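Local coordinates for protein heat-inducible transcription repressor HrcA (Thermotoga maritima, PDB 1STZ) that probably represses class I heat shock genes, the grpE-dnaK-dnaJ and groELS operons, and so prevents their heat-shock induction, at residues A[29-34]-A[309-314]. Numbering follows the deposited sequence.
Sequences EYIENK and SKVTKY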
ATOM      1  N   GLU A  29      20.142   2.793 -21.929  1.00 20.25           N
ATOM      2  CA  GLU A  29      21.346   2.924 -21.125  1.00 20.00           C
ATOM      3  C   GLU A  29      21.526   4.348 -20.593  1.00 19.65           C
ATOM      4  O   GLU A  29      21.974   4.527 -19.475  1.00 19.49           O
ATOM      5  CB  GLU A  29      22.579   2.489 -21.925  1.00 19.79           C
ATOM      6  CG  GLU A  29      23.887   2.503 -21.147  1.00 19.95           C
ATOM      7  CD  GLU A  29      23.890   1.587 -19.937  1.00 19.42           C
ATOM      8  OE1 GLU A  29      24.803   1.720 -19.095  1.00 18.22           O
ATOM      9  OE2 GLU A  29      22.984   0.735 -19.822  1.00 20.22           O
ATOM     10  N   TYR A  30      21.153   5.354 -21.375  1.00 19.64           N
ATOM     11  CA  TYR A  30      21.343   6.746 -20.948  1.00 19.96           C
ATOM     12  C   TYR A  30      20.404   7.112 -19.800  1.00 19.98           C
ATOM     13  O   TYR A  30      20.804   7.783 -18.854  1.00 19.12           O
ATOM     14  CB  TYR A  30      21.112   7.706 -22.109  1.00 19.88           C
ATOM     15  CG  TYR A  30      21.196   9.166 -21.729  1.00 20.41           C
ATOM     16  CD1 TYR A  30      22.389   9.725 -21.290  1.00 21.07           C
ATOM     17  CD2 TYR A  30      20.080   9.988 -21.821  1.00 21.93           C
ATOM     18  CE1 TYR A  30      22.472  11.077 -20.941  1.00 21.66           C
ATOM     19  CE2 TYR A  30      20.151  11.328 -21.485  1.00 23.26           C
ATOM     20  CZ  TYR A  30      21.341  11.864 -21.039  1.00 22.86           C
ATOM     21  OH  TYR A  30      21.381  13.190 -20.708  1.00 25.34           O
ATOM     22  N   ILE A  31      19.149   6.686 -19.917  1.00 20.10           N
ATOM     23  CA  ILE A  31      18.158   6.888 -18.865  1.00 20.80           C
ATOM     24  C   ILE A  31      18.620   6.221 -17.565  1.00 20.58           C
ATOM     25  O   ILE A  31      18.566   6.837 -16.495  1.00 20.13           O
ATOM     26  CB  ILE A  31      16.771   6.358 -19.338  1.00 20.88           C
ATOM     27  CG1 ILE A  31      16.161   7.362 -20.325  1.00 23.06           C
ATOM     28  CG2 ILE A  31      15.848   6.114 -18.164  1.00 21.66           C
ATOM     29  CD1 ILE A  31      15.073   6.785 -21.228  1.00 24.23           C
ATOM     30  N   GLU A  32      19.113   4.986 -17.671  1.00 20.74           N
ATOM     31  CA  GLU A  32      19.565   4.213 -16.501  1.00 20.90           C
ATOM     32  C   GLU A  32      20.764   4.835 -15.758  1.00 20.97           C
ATOM     33  O   GLU A  32      20.707   5.027 -14.542  1.00 20.83           O
ATOM     34  CB  GLU A  32      19.884   2.769 -16.926  1.00 21.10           C
ATOM     35  CG  GLU A  32      20.343   1.813 -15.817  1.00 22.38           C
ATOM     36  CD  GLU A  32      19.300   1.579 -14.735  1.00 23.91           C
ATOM     37  OE1 GLU A  32      18.102   1.859 -14.971  1.00 25.71           O
ATOM     38  OE2 GLU A  32      19.677   1.113 -13.635  1.00 25.54           O
ATOM     39  N   ASN A  33      21.844   5.141 -16.477  1.00 21.34           N
ATOM     40  CA  ASN A  33      23.109   5.578 -15.844  1.00 21.85           C
ATOM     41  C   ASN A  33      23.466   7.044 -16.065  1.00 22.17           C
ATOM     42  O   ASN A  33      24.286   7.595 -15.330  1.00 22.20           O
ATOM     43  CB  ASN A  33      24.281   4.710 -16.321  1.00 21.94           C
ATOM     44  CG  ASN A  33      24.246   3.314 -15.740  1.00 21.77           C
ATOM     45  OD1 ASN A  33      23.876   3.121 -14.587  1.00 22.73           O
ATOM     46  ND2 ASN A  33      24.627   2.331 -16.544  1.00 21.80           N
ATOM     47  N   LYS A  34      22.881   7.648 -17.096  1.00 22.41           N
ATOM     48  CA  LYS A  34      22.915   9.102 -17.304  1.00 22.72           C
ATOM     49  C   LYS A  34      24.294   9.589 -17.690  1.00 22.45           C
ATOM     50  O   LYS A  34      24.753  10.623 -17.226  1.00 23.16           O
ATOM     51  CB  LYS A  34      22.356   9.830 -16.073  1.00 22.95           C
ATOM     52  CG  LYS A  34      20.952   9.314 -15.764  1.00 24.11           C
ATOM     53  CD  LYS A  34      20.231  10.062 -14.687  1.00 25.48           C
ATOM     54  CE  LYS A  34      18.836   9.463 -14.511  1.00 26.27           C
ATOM     55  NZ  LYS A  34      18.899   8.023 -14.126  1.00 27.38           N
ATOM     56  N   SER A 309      12.050  15.223 -15.398  1.00 17.49           N
ATOM     57  CA  SER A 309      13.135  15.277 -16.361  1.00 17.53           C
ATOM     58  C   SER A 309      12.788  14.421 -17.590  1.00 17.29           C
ATOM     59  O   SER A 309      12.119  13.385 -17.479  1.00 17.28           O
ATOM     60  CB  SER A 309      14.423  14.759 -15.754  1.00 17.50           C
ATOM     61  OG  SER A 309      15.429  14.724 -16.744  1.00 17.58           O
ATOM     62  N   LYS A 310      13.248  14.850 -18.758  1.00 17.11           N
ATOM     63  CA  LYS A 310      13.107  14.041 -19.977  1.00 16.98           C
ATOM     64  C   LYS A 310      14.021  12.827 -19.972  1.00 17.09           C
ATOM     65  O   LYS A 310      13.860  11.945 -20.808  1.00 17.01           O
ATOM     66  CB  LYS A 310      13.324  14.878 -21.251  1.00 16.60           C
ATOM     67  CG  LYS A 310      14.690  15.458 -21.455  1.00 15.81           C
ATOM     68  CD  LYS A 310      14.697  16.286 -22.742  1.00 16.23           C
ATOM     69  CE  LYS A 310      15.987  17.102 -22.915  1.00 16.00           C
ATOM     70  NZ  LYS A 310      15.865  17.979 -24.116  1.00 14.84           N
ATOM     71  N   VAL A 311      14.987  12.811 -19.050  1.00 17.49           N
ATOM     72  CA  VAL A 311      15.789  11.633 -18.755  1.00 18.26           C
ATOM     73  C   VAL A 311      15.063  10.831 -17.686  1.00 18.14           C
ATOM     74  O   VAL A 311      15.323  10.967 -16.491  1.00 18.38           O
ATOM     75  CB  VAL A 311      17.237  11.990 -18.296  1.00 18.88           C
ATOM     76  CG1 VAL A 311      18.094  10.735 -18.231  1.00 20.04           C
ATOM     77  CG2 VAL A 311      17.870  13.039 -19.233  1.00 19.72           C
ATOM     78  N   THR A 312      14.109  10.018 -18.123  1.00 17.91           N
ATOM     79  CA  THR A 312      13.208   9.336 -17.201  1.00 17.99           C
ATOM     80  C   THR A 312      12.748   8.010 -17.776  1.00 18.73           C
ATOM     81  O   THR A 312      12.897   7.747 -18.976  1.00 20.32           O
ATOM     82  CB  THR A 312      11.999  10.265 -16.887  1.00 17.76           C
ATOM     83  OG1 THR A 312      11.146   9.678 -15.895  1.00 18.29           O
ATOM     84  CG2 THR A 312      11.084  10.449 -18.108  1.00 15.84           C
ATOM     85  N   LYS A 313      12.176   7.177 -16.933  1.00 19.22           N
ATOM     86  CA  LYS A 313      11.678   5.875 -17.361  1.00 19.81           C
ATOM     87  C   LYS A 313      10.296   6.007 -17.991  1.00 20.15           C
ATOM     88  O   LYS A 313       9.291   5.913 -17.285  1.00 20.47           O
ATOM     89  CB  LYS A 313      11.637   4.938 -16.153  1.00 20.47           C
ATOM     90  CG  LYS A 313      13.028   4.647 -15.562  1.00 22.31           C
ATOM     91  CD  LYS A 313      12.938   3.720 -14.364  1.00 26.13           C
ATOM     92  CE  LYS A 313      14.256   2.975 -14.104  1.00 28.60           C
ATOM     93  NZ  LYS A 313      14.129   2.033 -12.945  1.00 29.83           N
ATOM     94  N   TYR A 314      10.253   6.230 -19.312  1.00 19.87           N
ATOM     95  CA  TYR A 314       9.021   6.552 -20.019  1.00 19.89           C
ATOM     96  C   TYR A 314       7.936   5.470 -19.912  1.00 20.67           C
ATOM     97  O   TYR A 314       6.768   5.796 -19.763  1.00 20.66           O
ATOM     98  CB  TYR A 314       9.297   6.886 -21.498  1.00 19.59           C
ATOM     99  CG  TYR A 314       9.938   8.261 -21.682  1.00 18.72           C
ATOM    100  CD1 TYR A 314      11.326   8.417 -21.692  1.00 17.09           C
ATOM    101  CD2 TYR A 314       9.150   9.398 -21.829  1.00 17.46           C
ATOM    102  CE1 TYR A 314      11.914   9.686 -21.850  1.00 17.37           C
ATOM    103  CE2 TYR A 314       9.711  10.653 -21.987  1.00 18.15           C
ATOM    104  CZ  TYR A 314      11.089  10.793 -21.988  1.00 18.28           C
ATOM    105  OH  TYR A 314      11.596  12.051 -22.126  1.00 19.40           O
TER
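The C-terminal turn of helix 17-33 meets the loop that links strand 299-309 to helix 314-334, and Ile31 and Val311 sit at the middle of this apolar joint. Val311 reaches in with both methyls. Val311 CG2 lies 3.6 Å from Tyr30 CE2, approaching the ring obliquely, and Val311 CG1, anti to the backbone N (chi1 -170°), packs 3.9 Å from Ile31 CA. The aliphatic part of Lys34 runs across the same methyl, with Lys34 CE 4.0 Å from Val311 CG1. The bend at chi4 (60°) turns Lys34 NZ back to hydrogen-bond Ile31 O at 2.7 Å, almost in line with the carbonyl.

Ile31 straddles the carbonyl of Thr312. Ile31 CD1 comes within 3.3 Å of Thr312 O. The same methyl meets the Tyr314 ring at its edge, 4.1 Å from Tyr314 CD1, whereas Ile31 CG2 rests against Lys313 CG. An alanine here would probably open a gap beside Thr312 O and take away the methyls that meet the Tyr314 edge and Lys313 CG. The Tyr314 OH donates a 2.6 Å hydrogen bond to Lys310 O, in the carbonyl plane on a lone pair, and Thr312 CG2 covers one ring face. Glu32 OE1 and Lys313 NZ, of opposite charge, stay 4.5 Å apart, too far for a salt bridge. Helix 81-94 adds Tyr87 against Ile31 and Tyr88 against Tyr314. This is the first helix of the N-terminal winged helix-turn-helix, the probable DNA-binding domain, packed on a strand-to-helix connection of the C-terminal HrcA domain.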